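Long-range contacts in putative endonuclease/exonuclease/phosphatase family protein (Bacteroides thetaiotaomicron, PDB 3MPR), which probably acts as a metal-dependent hydrolase of the DNase I-like endonuclease/exonuclease/phosphatase family, perhaps a nuclease that cuts RNA: residues 28-39 with 56-67; 208-216 with 221-229. All coordinates share one frame; numbering follows the deposited sequence.

Contact 1 (28-39 with 56-67)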
loop_
_atom_site.group_PDB
_atom_site.type_symbol
_atom_site.label_atom_id
_atom_site.label_comp_id
_atom_site.label_asym_id
_atom_site.label_seq_id
_atom_site.Cartn_x
_atom_site.Cartn_y
_atom_site.Cartn_z
ATOM N N TRP A 28 16.176 15.523 2.771
ATOM C CA TRP A 28 14.891 15.879 2.182
ATOM C C TRP A 28 14.866 15.687 0.673
ATOM O O TRP A 28 13.931 15.094 0.141
ATOM C CB TRP A 28 14.520 17.323 2.540
ATOM C CG TRP A 28 13.273 17.850 1.860
ATOM C CD1 TRP A 28 13.212 18.846 0.920
ATOM C CD2 TRP A 28 11.926 17.406 2.061
ATOM N NE1 TRP A 28 11.906 19.050 0.530
ATOM C CE2 TRP A 28 11.100 18.183 1.224
ATOM C CE3 TRP A 28 11.336 16.437 2.881
ATOM C CZ2 TRP A 28 9.714 18.012 1.175
ATOM C CZ3 TRP A 28 9.962 16.269 2.827
ATOM C CH2 TRP A 28 9.167 17.048 1.983
ATOM N N GLY A 29 15.893 16.177 -0.021
ATOM C CA GLY A 29 15.883 16.159 -1.471
ATOM C C GLY A 29 15.820 14.763 -2.061
ATOM O O GLY A 29 15.234 14.548 -3.118
ATOM N N GLN A 30 16.417 13.810 -1.360
ATOM C CA GLN A 30 16.392 12.411 -1.762
ATOM C C GLN A 30 15.065 11.731 -1.381
ATOM O O GLN A 30 14.563 10.874 -2.110
ATOM C CB GLN A 30 17.582 11.699 -1.109
ATOM C CG GLN A 30 17.618 10.197 -1.267
ATOM C CD GLN A 30 18.908 9.590 -0.739
ATOM O OE1 GLN A 30 19.958 9.717 -1.363
ATOM N NE2 GLN A 30 18.831 8.917 0.410
ATOM N N ARG A 31 14.491 12.143 -0.253
ATOM C CA ARG A 31 13.334 11.459 0.347
ATOM C C ARG A 31 12.009 11.854 -0.265
ATOM O O ARG A 31 11.143 11.012 -0.487
ATOM C CB ARG A 31 13.212 11.803 1.840
ATOM C CG ARG A 31 14.331 11.322 2.711
ATOM C CD ARG A 31 13.966 11.428 4.186
ATOM N NE ARG A 31 13.910 12.791 4.718
ATOM C CZ ARG A 31 12.778 13.436 4.995
ATOM N NH1 ARG A 31 11.596 12.851 4.757
ATOM N NH2 ARG A 31 12.827 14.667 5.511
ATOM N N TYR A 32 11.823 13.152 -0.488
ATOM C CA TYR A 32 10.491 13.652 -0.804
ATOM C C TYR A 32 9.885 13.149 -2.117
ATOM O O TYR A 32 8.673 12.978 -2.206
ATOM C CB TYR A 32 10.396 15.187 -0.640
ATOM C CG TYR A 32 10.677 16.031 -1.870
ATOM C CD1 TYR A 32 9.757 16.127 -2.899
ATOM C CD2 TYR A 32 11.855 16.767 -1.970
ATOM C CE1 TYR A 32 10.011 16.915 -4.021
ATOM C CE2 TYR A 32 12.121 17.543 -3.075
ATOM C CZ TYR A 32 11.201 17.621 -4.094
ATOM O OH TYR A 32 11.475 18.411 -5.184
ATOM N N PRO A 33 10.720 12.882 -3.135
ATOM C CA PRO A 33 10.107 12.321 -4.338
ATOM C C PRO A 33 9.450 10.966 -4.046
ATOM O O PRO A 33 8.421 10.657 -4.639
ATOM C CB PRO A 33 11.291 12.167 -5.293
ATOM C CG PRO A 33 12.256 13.261 -4.853
ATOM C CD PRO A 33 12.139 13.221 -3.341
ATOM N N VAL A 34 10.022 10.188 -3.131
ATOM C CA VAL A 34 9.418 8.907 -2.718
ATOM C C VAL A 34 8.134 9.133 -1.908
ATOM O O VAL A 34 7.110 8.476 -2.138
ATOM C CB VAL A 34 10.422 8.062 -1.896
ATOM C CG1 VAL A 34 9.827 6.693 -1.552
ATOM C CG2 VAL A 34 11.726 7.887 -2.680
ATOM N N ILE A 35 8.187 10.059 -0.954
ATOM C CA ILE A 35 6.986 10.471 -0.227
ATOM C C ILE A 35 5.848 10.815 -1.198
ATOM O O ILE A 35 4.725 10.344 -1.033
ATOM C CB ILE A 35 7.271 11.673 0.706
ATOM C CG1 ILE A 35 8.232 11.271 1.826
ATOM C CG2 ILE A 35 5.963 12.263 1.273
ATOM C CD1 ILE A 35 8.722 12.450 2.693
ATOM N N ALA A 36 6.138 11.624 -2.217
ATOM C CA ALA A 36 5.107 12.022 -3.179
ATOM C C ALA A 36 4.565 10.818 -3.939
ATOM O O ALA A 36 3.357 10.688 -4.111
ATOM C CB ALA A 36 5.627 13.086 -4.162
ATOM N N GLN A 37 5.451 9.934 -4.388
ATOM C CA GLN A 37 4.995 8.683 -4.998
ATOM C C GLN A 37 4.061 7.873 -4.092
ATOM O O GLN A 37 3.079 7.307 -4.567
ATOM C CB GLN A 37 6.170 7.819 -5.472
ATOM C CG GLN A 37 6.792 8.300 -6.794
ATOM C CD GLN A 37 7.088 7.151 -7.743
ATOM O OE1 GLN A 37 8.117 6.487 -7.619
ATOM N NE2 GLN A 37 6.170 6.894 -8.685
HETATM N N MSE A 38 4.354 7.803 -2.795
HETATM C CA MSE A 38 3.470 7.050 -1.890
HETATM C C MSE A 38 2.076 7.666 -1.808
HETATM O O MSE A 38 1.070 6.953 -1.818
HETATM C CB MSE A 38 4.058 6.962 -0.489
HETATM C CG MSE A 38 5.366 6.199 -0.416
HETATM SE SE MSE A 38 5.923 5.940 1.436
HETATM C CE MSE A 38 4.442 4.833 2.019
ATOM N N VAL A 39 2.026 8.990 -1.694
ATOM C CA VAL A 39 0.760 9.723 -1.675
ATOM C C VAL A 39 -0.072 9.403 -2.917
ATOM O O VAL A 39 -1.286 9.185 -2.844
ATOM C CB VAL A 39 1.016 11.251 -1.638
ATOM C CG1 VAL A 39 -0.279 12.028 -1.819
ATOM C CG2 VAL A 39 1.702 11.651 -0.331
ATOM N N GLN A 56 9.620 23.061 1.780
ATOM C CA GLN A 56 9.220 21.662 1.651
ATOM C C GLN A 56 7.779 21.520 1.148
ATOM O O GLN A 56 7.461 20.599 0.391
ATOM C CB GLN A 56 9.349 20.967 3.003
ATOM C CG GLN A 56 10.771 20.863 3.521
ATOM C CD GLN A 56 10.816 20.160 4.846
ATOM O OE1 GLN A 56 10.749 18.930 4.910
ATOM N NE2 GLN A 56 10.899 20.928 5.917
ATOM N N LEU A 57 6.898 22.415 1.589
ATOM C CA LEU A 57 5.513 22.396 1.115
ATOM C C LEU A 57 5.466 22.670 -0.381
ATOM O O LEU A 57 4.702 22.037 -1.115
ATOM C CB LEU A 57 4.665 23.417 1.881
ATOM C CG LEU A 57 4.495 23.139 3.382
ATOM C CD1 LEU A 57 3.738 24.285 4.030
ATOM C CD2 LEU A 57 3.753 21.807 3.605
ATOM N N LYS A 58 6.285 23.619 -0.839
ATOM C CA LYS A 58 6.310 23.964 -2.262
ATOM C C LYS A 58 6.836 22.802 -3.108
ATOM O O LYS A 58 6.337 22.535 -4.196
ATOM C CB LYS A 58 7.144 25.232 -2.485
ATOM C CG LYS A 58 6.382 26.486 -2.071
ATOM C CD LYS A 58 7.252 27.723 -2.139
ATOM C CE LYS A 58 6.469 28.961 -1.713
ATOM N NZ LYS A 58 7.392 30.137 -1.672
ATOM N N ASP A 59 7.850 22.118 -2.595
ATOM C CA ASP A 59 8.377 20.921 -3.246
ATOM C C ASP A 59 7.298 19.857 -3.367
ATOM O O ASP A 59 7.154 19.204 -4.406
ATOM C CB ASP A 59 9.524 20.320 -2.430
ATOM C CG ASP A 59 10.722 21.234 -2.334
ATOM O OD1 ASP A 59 10.822 22.165 -3.158
ATOM O OD2 ASP A 59 11.561 21.006 -1.433
HETATM N N MSE A 60 6.550 19.659 -2.290
HETATM C CA MSE A 60 5.539 18.604 -2.291
HETATM C C MSE A 60 4.431 18.930 -3.274
HETATM O O MSE A 60 4.013 18.076 -4.046
HETATM C CB MSE A 60 4.975 18.365 -0.883
HETATM C CG MSE A 60 5.955 17.680 0.062
HETATM SE SE MSE A 60 6.347 15.829 -0.517
HETATM C CE MSE A 60 4.518 15.202 -0.676
ATOM N N LYS A 61 3.956 20.171 -3.266
ATOM C CA LYS A 61 2.926 20.551 -4.226
ATOM C C LYS A 61 3.438 20.378 -5.667
ATOM O O LYS A 61 2.728 19.873 -6.532
ATOM C CB LYS A 61 2.438 21.980 -3.967
ATOM C CG LYS A 61 1.353 22.442 -4.921
ATOM C CD LYS A 61 0.760 23.780 -4.479
ATOM C CE LYS A 61 -0.310 24.243 -5.445
ATOM N NZ LYS A 61 -0.785 25.614 -5.077
ATOM N N GLU A 62 4.677 20.775 -5.926
ATOM C CA GLU A 62 5.225 20.580 -7.266
ATOM C C GLU A 62 5.218 19.093 -7.623
ATOM O O GLU A 62 4.925 18.723 -8.758
ATOM C CB GLU A 62 6.636 21.161 -7.379
ATOM C CG GLU A 62 7.329 20.849 -8.704
ATOM C CD GLU A 62 8.732 21.416 -8.761
ATOM O OE1 GLU A 62 9.569 21.023 -7.924
ATOM O OE2 GLU A 62 9.000 22.264 -9.634
ATOM N N ALA A 63 5.520 18.243 -6.644
ATOM C CA ALA A 63 5.572 16.801 -6.879
ATOM C C ALA A 63 4.190 16.170 -6.912
ATOM O O ALA A 63 4.062 14.988 -7.233
ATOM C CB ALA A 63 6.426 16.112 -5.816
ATOM N N LEU A 64 3.161 16.949 -6.572
ATOM C CA LEU A 64 1.801 16.419 -6.467
ATOM C C LEU A 64 0.795 17.193 -7.315
ATOM O O LEU A 64 -0.035 17.916 -6.783
ATOM C CB LEU A 64 1.338 16.392 -5.009
ATOM C CG LEU A 64 2.032 15.372 -4.097
ATOM C CD1 LEU A 64 1.556 15.563 -2.657
ATOM C CD2 LEU A 64 1.766 13.947 -4.569
ATOM N N PRO A 65 0.871 17.034 -8.646
ATOM C CA PRO A 65 -0.085 17.695 -9.534
ATOM C C PRO A 65 -1.478 17.342 -9.085
ATOM O O PRO A 65 -1.747 16.165 -8.824
ATOM C CB PRO A 65 0.189 17.042 -10.890
ATOM C CG PRO A 65 1.625 16.627 -10.816
ATOM C CD PRO A 65 1.860 16.230 -9.388
ATOM N N GLY A 66 -2.345 18.340 -8.972
ATOM C CA GLY A 66 -3.717 18.094 -8.577
ATOM C C GLY A 66 -3.982 18.258 -7.090
ATOM O O GLY A 66 -5.129 18.171 -6.666
ATOM N N TYR A 67 -2.929 18.477 -6.299
ATOM C CA TYR A 67 -3.083 18.745 -4.869
ATOM C C TYR A 67 -2.840 20.214 -4.546
ATOM O O TYR A 67 -2.014 20.862 -5.184
ATOM C CB TYR A 67 -2.097 17.903 -4.050
ATOM C CG TYR A 67 -2.467 16.436 -3.935
ATOM C CD1 TYR A 67 -3.103 15.940 -2.795
ATOM C CD2 TYR A 67 -2.158 15.538 -4.956
ATOM C CE1 TYR A 67 -3.448 14.577 -2.698
ATOM C CE2 TYR A 67 -2.483 14.188 -4.862
ATOM C CZ TYR A 67 -3.132 13.716 -3.730
ATOM O OH TYR A 67 -3.453 12.372 -3.654
HETATM O O HOH W 1 9.161 18.959 -6.379
#
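Trp28 and Asp59 meet edge-on: indole NE1 donates to OD2 at 2.8 Å, in the plane of the ring, and the carboxylate lies nearly coplanar with it (24° between planes), the anti lone pair of Asp59 OD2 accepting the bond. The indole itself is sandwiched. Gln56 lays its CG over one face, 3.7 Å from the centroid of the five-membered ring of Trp28, and Tyr32 CB covers the other. With CG anti to the backbone N (chi1 174°), the indole of Trp28 is carried over to Gln56 and Asp59. Tyr32 turns a face to Asp59, whose CB sits 3.8 Å from the Tyr32 ring centroid, while Pro33 CD backs the opposite face. Beyond the ring, a water accepts from Tyr32 OH and donates to Asp59 O and Glu62 OE1. Selenomethionine Met60, bent at chi2 and chi3, is the knob in a hole formed by Trp28, Tyr32, Ile35 and Ala36; its SE approaches both rings obliquely, a Met-aromatic contact with each. Farther along, small residues let the backbones close in, Ala36 CB lying 3.5 Å from Ala63 CB. Val39 CG1 then packs 3.9 Å from Leu64 CD2 and beside Tyr67, whose hydroxyl bonds to Phe44 O. The helical segments 28-39 and 56-63 cross at -47°, with Met60 also reaching Phe87 of strand 86-89: the helical layer that flanks a central sheet in the DNase I-like alpha/beta sandwich.

Contact 2 (208-216 with 221-229)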
loop_
_atom_site.group_PDB
_atom_site.type_symbol
_atom_site.label_atom_id
_atom_site.label_comp_id
_atom_site.label_asym_id
_atom_site.label_seq_id
_atom_site.Cartn_x
_atom_site.Cartn_y
_atom_site.Cartn_z
ATOM N N TYR A 208 -4.311 -3.310 9.343
ATOM C CA TYR A 208 -3.041 -3.716 8.744
ATOM C C TYR A 208 -1.938 -2.920 9.438
ATOM O O TYR A 208 -1.698 -1.763 9.115
ATOM C CB TYR A 208 -3.051 -3.417 7.236
ATOM C CG TYR A 208 -1.802 -3.850 6.499
ATOM C CD1 TYR A 208 -1.290 -5.124 6.657
ATOM C CD2 TYR A 208 -1.141 -2.977 5.642
ATOM C CE1 TYR A 208 -0.146 -5.525 5.992
ATOM C CE2 TYR A 208 0.001 -3.374 4.962
ATOM C CZ TYR A 208 0.483 -4.652 5.143
ATOM O OH TYR A 208 1.605 -5.058 4.475
ATOM N N ALA A 209 -1.276 -3.538 10.406
ATOM C CA ALA A 209 -0.369 -2.795 11.273
ATOM C C ALA A 209 0.872 -3.613 11.586
ATOM O O ALA A 209 0.946 -4.247 12.625
ATOM C CB ALA A 209 -1.080 -2.405 12.563
ATOM N N LEU A 210 1.835 -3.590 10.668
ATOM C CA LEU A 210 3.049 -4.385 10.800
ATOM C C LEU A 210 4.068 -3.653 11.633
ATOM O O LEU A 210 5.145 -4.175 11.899
ATOM C CB LEU A 210 3.636 -4.696 9.427
ATOM C CG LEU A 210 2.676 -5.461 8.506
ATOM C CD1 LEU A 210 3.329 -5.642 7.146
ATOM C CD2 LEU A 210 2.332 -6.793 9.119
ATOM N N ASN A 211 3.717 -2.437 12.045
ATOM C CA ASN A 211 4.596 -1.631 12.871
ATOM C C ASN A 211 3.790 -0.513 13.528
ATOM O O ASN A 211 2.636 -0.261 13.151
ATOM C CB ASN A 211 5.720 -1.030 12.019
ATOM C CG ASN A 211 7.064 -1.033 12.734
ATOM O OD1 ASN A 211 7.150 -0.658 13.899
ATOM N ND2 ASN A 211 8.120 -1.471 12.035
ATOM N N GLY A 212 4.401 0.139 14.511
ATOM C CA GLY A 212 3.894 1.393 15.041
ATOM C C GLY A 212 4.274 2.510 14.088
ATOM O O GLY A 212 4.670 2.248 12.951
ATOM N N THR A 213 4.186 3.760 14.536
ATOM C CA THR A 213 4.273 4.853 13.578
ATOM C C THR A 213 5.599 5.612 13.537
ATOM O O THR A 213 5.907 6.238 12.528
ATOM C CB THR A 213 3.103 5.839 13.734
ATOM O OG1 THR A 213 3.218 6.527 14.987
ATOM C CG2 THR A 213 1.778 5.077 13.675
ATOM N N PHE A 214 6.388 5.560 14.606
ATOM C CA PHE A 214 7.721 6.175 14.568
ATOM C C PHE A 214 8.795 5.147 14.209
ATOM O O PHE A 214 8.786 4.031 14.732
ATOM C CB PHE A 214 8.041 6.830 15.920
ATOM C CG PHE A 214 9.340 7.622 15.929
ATOM C CD1 PHE A 214 9.540 8.667 15.043
ATOM C CD2 PHE A 214 10.340 7.325 16.844
ATOM C CE1 PHE A 214 10.728 9.393 15.052
ATOM C CE2 PHE A 214 11.525 8.049 16.864
ATOM C CZ PHE A 214 11.718 9.076 15.968
ATOM N N ASN A 215 9.720 5.510 13.317
ATOM C CA ASN A 215 10.815 4.607 12.981
ATOM C C ASN A 215 12.228 5.189 13.194
ATOM O O ASN A 215 13.202 4.442 13.179
ATOM C CB ASN A 215 10.663 4.033 11.564
ATOM C CG ASN A 215 10.719 5.100 10.490
ATOM O OD1 ASN A 215 11.696 5.839 10.383
ATOM N ND2 ASN A 215 9.676 5.173 9.669
ATOM N N ASN A 216 12.342 6.508 13.384
ATOM C CA ASN A 216 13.646 7.121 13.628
ATOM C C ASN A 216 14.639 6.900 12.470
ATOM O O ASN A 216 15.854 6.826 12.674
ATOM C CB ASN A 216 14.233 6.573 14.935
ATOM C CG ASN A 216 15.332 7.459 15.501
ATOM O OD1 ASN A 216 15.303 8.677 15.346
ATOM N ND2 ASN A 216 16.313 6.844 16.150
ATOM N N SER A 221 13.503 -0.984 12.832
ATOM C CA SER A 221 12.876 -0.727 14.121
ATOM C C SER A 221 11.524 -1.408 14.249
ATOM O O SER A 221 10.837 -1.658 13.259
ATOM C CB SER A 221 12.700 0.781 14.353
ATOM O OG SER A 221 11.645 1.283 13.539
ATOM N N PHE A 222 11.138 -1.689 15.487
ATOM C CA PHE A 222 9.786 -2.128 15.761
ATOM C C PHE A 222 9.291 -1.544 17.074
ATOM O O PHE A 222 10.046 -1.445 18.041
ATOM C CB PHE A 222 9.676 -3.655 15.819
ATOM C CG PHE A 222 8.279 -4.121 16.128
ATOM C CD1 PHE A 222 7.315 -4.144 15.131
ATOM C CD2 PHE A 222 7.913 -4.473 17.420
ATOM C CE1 PHE A 222 6.006 -4.528 15.416
ATOM C CE2 PHE A 222 6.613 -4.868 17.709
ATOM C CZ PHE A 222 5.662 -4.901 16.704
ATOM N N THR A 223 8.017 -1.174 17.098
ATOM C CA THR A 223 7.351 -0.770 18.338
ATOM C C THR A 223 5.855 -0.969 18.207
ATOM O O THR A 223 5.314 -0.966 17.090
ATOM C CB THR A 223 7.627 0.704 18.683
ATOM O OG1 THR A 223 7.021 1.017 19.944
ATOM C CG2 THR A 223 7.044 1.620 17.612
ATOM N N GLU A 224 5.182 -1.174 19.341
ATOM C CA GLU A 224 3.726 -1.146 19.363
ATOM C C GLU A 224 3.205 0.243 19.734
ATOM O O GLU A 224 1.995 0.454 19.819
ATOM C CB GLU A 224 3.165 -2.197 20.327
ATOM C CG GLU A 224 3.387 -3.630 19.857
ATOM C CD GLU A 224 2.723 -4.654 20.764
ATOM O OE1 GLU A 224 3.220 -4.859 21.891
ATOM O OE2 GLU A 224 1.702 -5.250 20.349
ATOM N N SER A 225 4.108 1.186 19.974
ATOM C CA SER A 225 3.679 2.563 20.247
ATOM C C SER A 225 3.151 3.203 18.967
ATOM O O SER A 225 3.766 3.088 17.917
ATOM C CB SER A 225 4.844 3.410 20.774
ATOM O OG SER A 225 5.194 3.035 22.100
ATOM N N ARG A 226 2.015 3.882 19.066
ATOM C CA ARG A 226 1.500 4.695 17.975
ATOM C C ARG A 226 1.497 6.142 18.477
ATOM O O ARG A 226 0.890 6.451 19.512
ATOM C CB ARG A 226 0.083 4.245 17.591
ATOM C CG ARG A 226 -0.055 2.716 17.402
ATOM C CD ARG A 226 -1.441 2.311 16.904
ATOM N NE ARG A 226 -2.521 2.840 17.728
ATOM C CZ ARG A 226 -2.942 2.297 18.869
ATOM N NH1 ARG A 226 -2.385 1.188 19.335
ATOM N NH2 ARG A 226 -3.939 2.859 19.534
ATOM N N ILE A 227 2.216 7.026 17.787
ATOM C CA ILE A 227 2.216 8.429 18.182
ATOM C C ILE A 227 1.580 9.319 17.110
ATOM O O ILE A 227 1.298 10.504 17.341
ATOM C CB ILE A 227 3.628 8.919 18.575
ATOM C CG1 ILE A 227 4.573 8.937 17.372
ATOM C CG2 ILE A 227 4.183 8.065 19.721
ATOM C CD1 ILE A 227 5.941 9.540 17.692
ATOM N N ASP A 228 1.339 8.732 15.942
ATOM C CA ASP A 228 0.614 9.412 14.883
ATOM C C ASP A 228 -0.746 8.746 14.815
ATOM O O ASP A 228 -0.825 7.530 14.673
ATOM C CB ASP A 228 1.359 9.234 13.557
ATOM C CG ASP A 228 2.789 9.733 13.638
ATOM O OD1 ASP A 228 3.717 8.914 13.835
ATOM O OD2 ASP A 228 2.971 10.963 13.549
ATOM N N HIS A 229 -1.815 9.537 14.928
ATOM C CA HIS A 229 -3.154 8.981 14.994
ATOM C C HIS A 229 -4.056 9.662 13.990
ATOM O O HIS A 229 -3.798 10.795 13.562
ATOM C CB HIS A 229 -3.785 9.219 16.378
ATOM C CG HIS A 229 -2.977 8.698 17.523
ATOM N ND1 HIS A 229 -2.767 7.350 17.734
ATOM C CD2 HIS A 229 -2.346 9.341 18.534
ATOM C CE1 HIS A 229 -2.033 7.188 18.820
ATOM N NE2 HIS A 229 -1.766 8.380 19.326
HETATM O O HOH W 2 9.179 1.228 14.553
HETATM O O HOH W 3 5.618 4.997 17.353
#
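Thr213 holds its OG1 between its own backbone N and carbonyl carbon (chi1 68°), and from there the hydroxyl faces Ile227 and Asp228. Thr213 OG1 accepts from Ile227 N at 3.0 Å and donates to Asp228 OD1, though the position of that oxygen is less certain. Asn211 adopts a chi1 of -141°, away from the staggered positions, which swings its amide toward 221-223. There Asn211 ND2 donates to Ser221 O at 3.0 Å, almost straight (177°) and in the amide plane; Ser221 O also accepts from Arg249 NE of the second subunit. Asn211 OD1 accepts a hydrogen bond from a water at 2.8 Å and weak ones from Thr223 N and Gly212 N; the same water donates to Phe214 O and accepts from Ser221 OG. With an alanine here in place of Asn211, Ser221 O would probably lose its donor from this loop and the bridging water one of its acceptors. Gly212 CA approaches Ser225 O to 3.3 Å, and a CB would collide with that oxygen. The backbone bonds Gly212 N to Thr223 O and Thr213 N to Ser225 O are both weak. Ser225 O also accepts from a second water, itself bound by Phe214 N. Apolar contact is sparse: Phe214 CB touches Ile227 CD1 at 3.9 Å, and the Phe214 ring meets His280 edge-to-face. Asp228 also touches His280, a neighbourhood resembling the Asp-His pair of family active sites. Two largely irregular segments are thus joined mainly by side-chain and water bonds, so the loop's shape depends on specific polar groups.

How the contacts relate
Contact 1 closes before contact 2 opens along the chain, and their centres lie 22 Å apart, with nearest atoms about 9 Å apart. Contact 1 pairs helices 28-41 and 54-63 and runs into strand 67-70, one outermost strand of the seven-stranded sheet. Contact 2 starts from the other outermost strand, 206-208, and leads into strand 228-232 of the six-stranded sheet, so it bridges the two sheets. Both come near Glu51, a magnesium ligand in a structure of this protein, though no metal sits on it here: side chains of Gln56 and Phe214 lie about 6 and 7 Å from its own. In the dimer they meet directly, Val34 and Met38 packing on Leu210 and Tyr208 of the second subunit.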